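Local coordinates for A1 protein (Enterobacteria phage Qbeta, PDB 3RLK), which is the minor, read-through form of the phage Qbeta coat protein and probably serves as a structural component of the virion, at residues F63-L71 / I183-R191; S81-R89 / I147-V155. All coordinates share one frame; numbering follows the deposited sequence.

Interaction 1: F63-L71 / I183-R191; sequences FDVALKDLL and IQAVIVVPR
Leu-70 and Ile-187 meet where the turn 66-71 lies over strand 183-188, an edge strand of the three-stranded antiparallel sheet in the read-through domain. No hydrogen bond crosses between 63-71 and 183-191; the contact is apolar packing.

Ile-187 is worth following outward. Its CB lies 3.8 Å from Leu-67 CD1, which arrives at about a right angle to the isoleucine. At CB the chain forks. CG2 takes the branch anti to the carbonyl carbon and comes 3.6 Å from Leu-70 CD1, those two side chains sliding past each other in opposite directions. CG1 is left between the backbone N and the carbonyl carbon (chi1 63°), and the extended chain beyond it carries CD1 to Leu-71 CD2, 4.0 Å away, with Leu-67 CD1 also beside it. Leu-67, Leu-70 and Leu-71 thus all pack on one isoleucine.

Farther along, Leu-71 CD1 points at the Pro-190 ring, 3.7 Å from its CD, and Leu-67 CD2 reaches Pro-190 CG. The turn itself is tied by Asp-69, whose OD2 accepts from Ala-66 N from above the carboxylate plane, while Asp-69 OD1 bonds Thr-25.

At the other end, Gln-184 and Ala-185 both face Val-157 in a classic beta bulge. Here Phe-63 lays its ring against the strand, with Tyr-28, Leu-135 and Ile-138 also touching it. Ala-185 CB packs between this ring and Leu-70 CD1, and the alanine's CA makes a CH-pi contact, 3.8 Å from the Phe-63 ring centroid and only 9° off its normal.

Interaction 2: S81-R89 / I147-V155; sequences SRLSYTTFR and IAAYHADGV
Arg-82 takes hold of Gly-154 end-on: NH1 and NH2 both donate to the one carbonyl oxygen, each at 2.8 Å from Gly-154 O, which lies in the guanidinium plane. The NH1 bond uses a lone pair in the carbonyl plane; the NH2 donor is tilted 22° from it. A bend at chi3 (-62°) turns the group there, and Ala-148 CB covers one face. Tyr-85 makes the remaining direct hydrogen bond across the contact, its OH donating to the syn lone pair of Asp-153 OD1 at 2.6 Å. The other carboxylate oxygen, Asp-153 OD2, sits at the edge of the Phe-88 ring, 3.3 Å from CE1, with ring and carboxylate planes 78° apart.

Around these, one water donates to both Arg-82 O and Asp-153 OD1, and another joins Arg-82 NH1 to Ala-149 O. Asp-80 fixes the guanidinium further through a salt bridge to NE. The type I turn from Ser-81 to Ser-84, where Ser-81 O accepts from both N and OG of Ser-84, presents Arg-82 and Leu-83.

Arg-82 and Tyr-85 thus lay the loop between strands 71-72 and 90-91 on the connection from helix 144-147 to strand 154-159, while Leu-83 packs on Val-155 in that strand and on Val-189 just past its partner strand 183-188.

In the fold
Both contacts converge on the three-stranded antiparallel sheet, in which strands 154-159 and 183-188 are neighbours: Ile-187 N lies 2.8 Å from Val-155 O, a probable hydrogen bond. Along the chain, interaction 2 is nested inside the loop closed by interaction 1. Their chemistry follows their place. Interaction 1 is mostly buried and apolar, leucines and one phenylalanine laid along a strand; interaction 2 reaches the surface with Tyr-85 and His-151 and works through charge, carbonyl and water, with just a small apolar patch at the strand. Val-189 and Pro-190 join the two, since Pro-190 O probably accepts from Arg-89 N and Val-189 O packs against Phe-88 CD1.

Interaction 1: F63-L71 / I183-R191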
loop_
_atom_site.group_PDB
_atom_site.type_symbol
_atom_site.label_atom_id
_atom_site.label_comp_id
_atom_site.label_asym_id
_atom_site.label_seq_id
_atom_site.Cartn_x
_atom_site.Cartn_y
_atom_site.Cartn_z
ATOM N N PHE A 63 -9.839 7.875 4.446
ATOM C CA PHE A 63 -9.132 8.525 3.332
ATOM C C PHE A 63 -10.020 9.596 2.671
ATOM O O PHE A 63 -11.264 9.536 2.718
ATOM C CB PHE A 63 -8.778 7.492 2.247
ATOM C CG PHE A 63 -8.017 6.305 2.771
ATOM C CD1 PHE A 63 -6.651 6.419 3.122
ATOM C CD2 PHE A 63 -8.609 5.059 2.871
ATOM C CE1 PHE A 63 -5.898 5.284 3.539
ATOM C CE2 PHE A 63 -7.897 3.945 3.298
ATOM C CZ PHE A 63 -6.567 4.013 3.647
ATOM N N ASP A 64 -9.363 10.610 2.087
ATOM C CA ASP A 64 -10.077 11.717 1.460
ATOM C C ASP A 64 -10.212 11.412 -0.033
ATOM O O ASP A 64 -9.840 12.232 -0.880
ATOM C CB ASP A 64 -9.276 12.998 1.654
ATOM C CG ASP A 64 -9.253 13.464 3.105
ATOM O OD1 ASP A 64 -10.261 13.246 3.832
ATOM O OD2 ASP A 64 -8.256 14.118 3.496
ATOM N N VAL A 65 -10.649 10.201 -0.336
ATOM C CA VAL A 65 -11.139 9.867 -1.701
ATOM C C VAL A 65 -12.391 9.056 -1.509
ATOM O O VAL A 65 -12.487 8.380 -0.432
ATOM C CB VAL A 65 -10.145 8.993 -2.537
ATOM C CG1 VAL A 65 -9.013 9.782 -2.981
ATOM C CG2 VAL A 65 -9.676 7.701 -1.778
ATOM N N ALA A 66 -13.318 9.085 -2.500
ATOM C CA ALA A 66 -14.463 8.133 -2.544
ATOM C C ALA A 66 -13.946 6.823 -3.119
ATOM O O ALA A 66 -13.041 6.813 -3.965
ATOM C CB ALA A 66 -15.659 8.626 -3.402
ATOM N N LEU A 67 -14.529 5.702 -2.688
ATOM C CA LEU A 67 -14.164 4.456 -3.359
ATOM C C LEU A 67 -14.294 4.609 -4.855
ATOM O O LEU A 67 -13.372 4.170 -5.582
ATOM C CB LEU A 67 -15.060 3.306 -2.921
ATOM C CG LEU A 67 -14.808 1.960 -3.586
ATOM C CD1 LEU A 67 -13.414 1.416 -3.255
ATOM C CD2 LEU A 67 -15.880 1.057 -2.965
ATOM N N LYS A 68 -15.388 5.194 -5.332
ATOM C CA LYS A 68 -15.560 5.209 -6.812
ATOM C C LYS A 68 -14.411 5.982 -7.488
ATOM O O LYS A 68 -14.149 5.740 -8.678
ATOM C CB LYS A 68 -16.913 5.748 -7.267
ATOM C CG LYS A 68 -17.172 7.266 -7.082
ATOM C CD LYS A 68 -18.326 7.774 -7.909
ATOM C CE LYS A 68 -18.072 9.226 -8.305
ATOM N NZ LYS A 68 -18.305 10.163 -7.156
ATOM N N ASP A 69 -13.709 6.867 -6.763
ATOM C CA ASP A 69 -12.600 7.609 -7.419
ATOM C C ASP A 69 -11.478 6.710 -7.938
ATOM O O ASP A 69 -10.764 7.070 -8.903
ATOM C CB ASP A 69 -11.936 8.618 -6.458
ATOM C CG ASP A 69 -12.886 9.719 -6.046
ATOM O OD1 ASP A 69 -13.808 9.962 -6.875
ATOM O OD2 ASP A 69 -12.784 10.262 -4.916
ATOM N N LEU A 70 -11.329 5.556 -7.284
ATOM C CA LEU A 70 -10.233 4.637 -7.581
ATOM C C LEU A 70 -10.616 3.520 -8.516
ATOM O O LEU A 70 -9.738 2.690 -8.835
ATOM C CB LEU A 70 -9.708 4.028 -6.278
ATOM C CG LEU A 70 -9.479 5.012 -5.131
ATOM C CD1 LEU A 70 -9.090 4.290 -3.849
ATOM C CD2 LEU A 70 -8.394 6.092 -5.426
ATOM N N LEU A 71 -11.917 3.459 -8.873
ATOM C CA LEU A 71 -12.480 2.383 -9.672
ATOM C C LEU A 71 -12.782 2.850 -11.116
ATOM O O LEU A 71 -12.874 4.042 -11.385
ATOM C CB LEU A 71 -13.750 1.828 -9.092
ATOM C CG LEU A 71 -13.539 1.200 -7.679
ATOM C CD1 LEU A 71 -14.894 0.639 -7.242
ATOM C CD2 LEU A 71 -12.425 0.143 -7.526
ATOM N N ILE A 183 1.121 5.690 -1.819
ATOM C CA ILE A 183 -0.176 5.031 -1.550
ATOM C C ILE A 183 -1.221 6.088 -1.346
ATOM O O ILE A 183 -0.997 7.058 -0.593
ATOM C CB ILE A 183 -0.063 4.073 -0.303
ATOM C CG1 ILE A 183 1.056 3.043 -0.576
ATOM C CG2 ILE A 183 -1.498 3.522 0.145
ATOM C CD1 ILE A 183 1.571 2.254 0.650
ATOM N N GLN A 184 -2.382 5.886 -1.947
ATOM C CA GLN A 184 -3.512 6.846 -1.843
ATOM C C GLN A 184 -4.566 6.272 -0.946
ATOM O O GLN A 184 -5.290 7.026 -0.278
ATOM C CB GLN A 184 -4.145 7.021 -3.208
ATOM C CG GLN A 184 -3.196 7.417 -4.375
ATOM C CD GLN A 184 -2.538 8.745 -4.089
ATOM O OE1 GLN A 184 -1.330 8.805 -3.843
ATOM N NE2 GLN A 184 -3.349 9.776 -3.949
ATOM N N ALA A 185 -4.744 4.948 -0.985
ATOM C CA ALA A 185 -5.786 4.305 -0.159
ATOM C C ALA A 185 -5.646 2.789 -0.142
ATOM O O ALA A 185 -4.943 2.207 -0.984
ATOM C CB ALA A 185 -7.196 4.701 -0.625
ATOM N N VAL A 186 -6.292 2.142 0.843
ATOM C CA VAL A 186 -6.381 0.672 0.866
ATOM C C VAL A 186 -7.873 0.449 0.770
ATOM O O VAL A 186 -8.696 1.071 1.545
ATOM C CB VAL A 186 -5.848 0.015 2.220
ATOM C CG1 VAL A 186 -6.250 -1.489 2.268
ATOM C CG2 VAL A 186 -4.341 0.110 2.349
ATOM N N ILE A 187 -8.279 -0.412 -0.175
ATOM C CA ILE A 187 -9.713 -0.652 -0.385
ATOM C C ILE A 187 -10.031 -2.138 -0.359
ATOM O O ILE A 187 -9.119 -2.976 -0.498
ATOM C CB ILE A 187 -10.253 -0.033 -1.766
ATOM C CG1 ILE A 187 -9.535 -0.744 -2.925
ATOM C CG2 ILE A 187 -9.876 1.460 -1.852
ATOM C CD1 ILE A 187 -10.083 -0.334 -4.348
ATOM N N VAL A 188 -11.331 -2.422 -0.246
ATOM C CA VAL A 188 -11.872 -3.715 -0.663
ATOM C C VAL A 188 -12.503 -3.558 -2.086
ATOM O O VAL A 188 -13.462 -2.812 -2.274
ATOM C CB VAL A 188 -12.850 -4.309 0.383
ATOM C CG1 VAL A 188 -13.506 -5.580 -0.198
ATOM C CG2 VAL A 188 -12.107 -4.732 1.722
ATOM N N VAL A 189 -11.893 -4.170 -3.113
ATOM C CA VAL A 189 -12.444 -3.965 -4.472
ATOM C C VAL A 189 -13.800 -4.689 -4.621
ATOM O O VAL A 189 -13.888 -5.902 -4.394
ATOM C CB VAL A 189 -11.437 -4.324 -5.577
ATOM C CG1 VAL A 189 -11.017 -5.786 -5.482
ATOM C CG2 VAL A 189 -11.975 -3.973 -6.979
ATOM N N PRO A 190 -14.857 -3.962 -5.009
ATOM C CA PRO A 190 -16.187 -4.640 -5.234
ATOM C C PRO A 190 -16.175 -5.680 -6.335
ATOM O O PRO A 190 -15.530 -5.508 -7.376
ATOM C CB PRO A 190 -17.116 -3.516 -5.684
ATOM C CG PRO A 190 -16.385 -2.236 -5.247
ATOM C CD PRO A 190 -14.903 -2.547 -5.396
ATOM N N ARG A 191 -16.919 -6.757 -6.097
ATOM C CA ARG A 191 -17.231 -7.699 -7.187
ATOM C C ARG A 191 -18.033 -7.082 -8.293
ATOM O O ARG A 191 -18.791 -6.158 -8.058
ATOM C CB ARG A 191 -18.004 -8.882 -6.649
ATOM C CG ARG A 191 -17.070 -9.798 -5.888
ATOM C CD ARG A 191 -17.836 -10.802 -4.983
ATOM N NE ARG A 191 -18.549 -10.160 -3.876
ATOM C CZ ARG A 191 -18.217 -10.369 -2.589
ATOM N NH1 ARG A 191 -17.239 -11.200 -2.301
ATOM N NH2 ARG A 191 -18.888 -9.785 -1.628
#

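Interaction 2: S81-R89 / I147-V155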
loop_
_atom_site.group_PDB
_atom_site.type_symbol
_atom_site.label_atom_id
_atom_site.label_comp_id
_atom_site.label_asym_id
_atom_site.label_seq_id
_atom_site.Cartn_x
_atom_site.Cartn_y
_atom_site.Cartn_z
ATOM N N SER A 81 -2.022 -12.392 -7.969
ATOM C CA SER A 81 -3.205 -13.169 -8.400
ATOM C C SER A 81 -4.360 -13.266 -7.402
ATOM O O SER A 81 -5.243 -14.114 -7.537
ATOM C CB SER A 81 -2.760 -14.560 -8.805
ATOM O OG SER A 81 -2.048 -14.473 -10.026
ATOM N N ARG A 82 -4.396 -12.394 -6.408
ATOM C CA ARG A 82 -5.475 -12.496 -5.407
ATOM C C ARG A 82 -6.865 -12.142 -5.941
ATOM O O ARG A 82 -7.910 -12.438 -5.300
ATOM C CB ARG A 82 -5.114 -11.641 -4.194
ATOM C CG ARG A 82 -3.882 -12.168 -3.455
ATOM C CD ARG A 82 -3.653 -11.413 -2.108
ATOM N NE ARG A 82 -3.403 -9.961 -2.342
ATOM C CZ ARG A 82 -4.294 -8.968 -2.224
ATOM N NH1 ARG A 82 -5.566 -9.169 -1.795
ATOM N NH2 ARG A 82 -3.882 -7.708 -2.550
ATOM N N LEU A 83 -6.871 -11.438 -7.086
ATOM C CA LEU A 83 -8.115 -10.970 -7.704
ATOM C C LEU A 83 -8.481 -11.777 -8.918
ATOM O O LEU A 83 -9.443 -11.459 -9.605
ATOM C CB LEU A 83 -7.989 -9.493 -8.105
ATOM C CG LEU A 83 -7.590 -8.578 -6.944
ATOM C CD1 LEU A 83 -7.364 -7.217 -7.463
ATOM C CD2 LEU A 83 -8.726 -8.565 -5.894
ATOM N N SER A 84 -7.712 -12.821 -9.209
ATOM C CA SER A 84 -7.949 -13.543 -10.458
ATOM C C SER A 84 -9.106 -14.542 -10.439
ATOM O O SER A 84 -9.450 -15.073 -11.469
ATOM C CB SER A 84 -6.658 -14.264 -10.901
ATOM O OG SER A 84 -6.236 -15.217 -9.922
ATOM N N TYR A 85 -9.688 -14.793 -9.271
ATOM C CA TYR A 85 -10.586 -15.921 -9.086
ATOM C C TYR A 85 -12.046 -15.592 -9.460
ATOM O O TYR A 85 -12.897 -16.466 -9.542
ATOM C CB TYR A 85 -10.446 -16.445 -7.618
ATOM C CG TYR A 85 -11.061 -15.520 -6.559
ATOM C CD1 TYR A 85 -10.344 -14.393 -6.055
ATOM C CD2 TYR A 85 -12.334 -15.739 -6.107
ATOM C CE1 TYR A 85 -10.935 -13.552 -5.124
ATOM C CE2 TYR A 85 -12.933 -14.910 -5.086
ATOM C CZ TYR A 85 -12.216 -13.833 -4.625
ATOM O OH TYR A 85 -12.809 -13.002 -3.680
ATOM N N THR A 86 -12.339 -14.312 -9.656
ATOM C CA THR A 86 -13.705 -13.847 -9.964
ATOM C C THR A 86 -13.642 -12.479 -10.615
ATOM O O THR A 86 -12.534 -11.897 -10.740
ATOM C CB THR A 86 -14.591 -13.860 -8.674
ATOM O OG1 THR A 86 -15.979 -13.817 -9.002
ATOM C CG2 THR A 86 -14.228 -12.748 -7.649
ATOM N N THR A 87 -14.800 -12.000 -11.071
ATOM C CA THR A 87 -14.936 -10.755 -11.754
ATOM C C THR A 87 -15.031 -9.568 -10.781
ATOM O O THR A 87 -15.942 -9.524 -9.992
ATOM C CB THR A 87 -16.155 -10.766 -12.624
ATOM O OG1 THR A 87 -15.966 -11.785 -13.628
ATOM C CG2 THR A 87 -16.266 -9.416 -13.301
ATOM N N PHE A 88 -14.079 -8.644 -10.857
ATOM C CA PHE A 88 -14.111 -7.394 -10.059
ATOM C C PHE A 88 -14.314 -6.109 -10.864
ATOM O O PHE A 88 -14.020 -6.045 -12.062
ATOM C CB PHE A 88 -12.830 -7.247 -9.211
ATOM C CG PHE A 88 -12.687 -8.318 -8.149
ATOM C CD1 PHE A 88 -13.354 -8.190 -6.927
ATOM C CD2 PHE A 88 -11.888 -9.453 -8.369
ATOM C CE1 PHE A 88 -13.268 -9.230 -5.939
ATOM C CE2 PHE A 88 -11.773 -10.450 -7.385
ATOM C CZ PHE A 88 -12.435 -10.340 -6.162
ATOM N N ARG A 89 -14.824 -5.097 -10.184
ATOM C CA ARG A 89 -14.780 -3.759 -10.745
ATOM C C ARG A 89 -13.263 -3.469 -11.053
ATOM O O ARG A 89 -12.353 -3.943 -10.338
ATOM C CB ARG A 89 -15.466 -2.731 -9.795
ATOM C CG ARG A 89 -15.629 -1.313 -10.399
ATOM C CD ARG A 89 -16.696 -1.125 -11.520
ATOM N NE ARG A 89 -16.251 -1.417 -12.878
ATOM C CZ ARG A 89 -16.812 -0.862 -13.976
ATOM N NH1 ARG A 89 -16.396 -1.152 -15.220
ATOM N NH2 ARG A 89 -17.794 0.040 -13.839
ATOM N N ILE A 147 -4.910 -7.346 4.712
ATOM C CA ILE A 147 -5.252 -6.906 3.333
ATOM C C ILE A 147 -5.292 -8.121 2.354
ATOM O O ILE A 147 -6.153 -8.196 1.489
ATOM C CB ILE A 147 -4.205 -5.837 2.854
ATOM C CG1 ILE A 147 -4.312 -4.609 3.786
ATOM C CG2 ILE A 147 -4.357 -5.547 1.326
ATOM C CD1 ILE A 147 -3.161 -3.585 3.597
ATOM N N ALA A 148 -4.318 -9.010 2.434
ATOM C CA ALA A 148 -4.164 -10.101 1.517
ATOM C C ALA A 148 -4.760 -11.468 1.959
ATOM O O ALA A 148 -4.480 -12.503 1.340
ATOM C CB ALA A 148 -2.657 -10.243 1.102
ATOM N N ALA A 149 -5.584 -11.471 2.994
ATOM C CA ALA A 149 -6.185 -12.719 3.534
ATOM C C ALA A 149 -7.163 -13.320 2.547
ATOM O O ALA A 149 -7.740 -12.660 1.715
ATOM C CB ALA A 149 -6.917 -12.464 4.836
ATOM N N TYR A 150 -7.330 -14.615 2.669
ATOM C CA TYR A 150 -8.257 -15.353 1.824
ATOM C C TYR A 150 -9.599 -14.643 1.837
ATOM O O TYR A 150 -10.149 -14.347 2.905
ATOM C CB TYR A 150 -8.359 -16.775 2.346
ATOM C CG TYR A 150 -9.185 -17.703 1.506
ATOM C CD1 TYR A 150 -8.759 -18.096 0.234
ATOM C CD2 TYR A 150 -10.389 -18.235 2.011
ATOM C CE1 TYR A 150 -9.527 -18.982 -0.526
ATOM C CE2 TYR A 150 -11.139 -19.094 1.283
ATOM C CZ TYR A 150 -10.721 -19.485 0.018
ATOM O OH TYR A 150 -11.531 -20.385 -0.653
ATOM N N HIS A 151 -10.069 -14.291 0.636
ATOM C CA HIS A 151 -11.363 -13.567 0.458
ATOM C C HIS A 151 -11.478 -12.135 0.974
ATOM O O HIS A 151 -12.595 -11.573 0.947
ATOM C CB HIS A 151 -12.584 -14.375 0.950
ATOM C CG HIS A 151 -12.993 -15.479 -0.003
ATOM N ND1 HIS A 151 -13.530 -16.675 0.425
ATOM C CD2 HIS A 151 -12.880 -15.582 -1.361
ATOM C CE1 HIS A 151 -13.770 -17.451 -0.625
ATOM N NE2 HIS A 151 -13.367 -16.823 -1.716
ATOM N N ALA A 152 -10.387 -11.543 1.459
ATOM C CA ALA A 152 -10.467 -10.130 1.917
ATOM C C ALA A 152 -10.645 -9.168 0.723
ATOM O O ALA A 152 -11.248 -8.072 0.863
ATOM C CB ALA A 152 -9.200 -9.688 2.683
ATOM N N ASP A 153 -10.142 -9.615 -0.420
ATOM C CA ASP A 153 -10.148 -8.832 -1.661
ATOM C C ASP A 153 -9.580 -7.394 -1.453
ATOM O O ASP A 153 -10.088 -6.388 -2.019
ATOM C CB ASP A 153 -11.558 -8.702 -2.201
ATOM C CG ASP A 153 -12.152 -10.031 -2.599
ATOM O OD1 ASP A 153 -11.373 -10.992 -2.803
ATOM O OD2 ASP A 153 -13.396 -10.026 -2.692
ATOM N N GLY A 154 -8.548 -7.313 -0.624
ATOM C CA GLY A 154 -7.918 -6.021 -0.293
ATOM C C GLY A 154 -6.979 -5.590 -1.387
ATOM O O GLY A 154 -6.238 -6.421 -1.948
ATOM N N VAL A 155 -7.004 -4.290 -1.715
ATOM C CA VAL A 155 -6.063 -3.703 -2.654
ATOM C C VAL A 155 -5.439 -2.409 -2.069
ATOM O O VAL A 155 -6.134 -1.535 -1.485
ATOM C CB VAL A 155 -6.843 -3.362 -3.958
ATOM C CG1 VAL A 155 -5.955 -2.779 -5.038
ATOM C CG2 VAL A 155 -7.518 -4.590 -4.462
HETATM O O HOH W 1 -7.211 -11.141 -0.801
HETATM O O HOH W 2 -9.038 -12.094 -2.821
#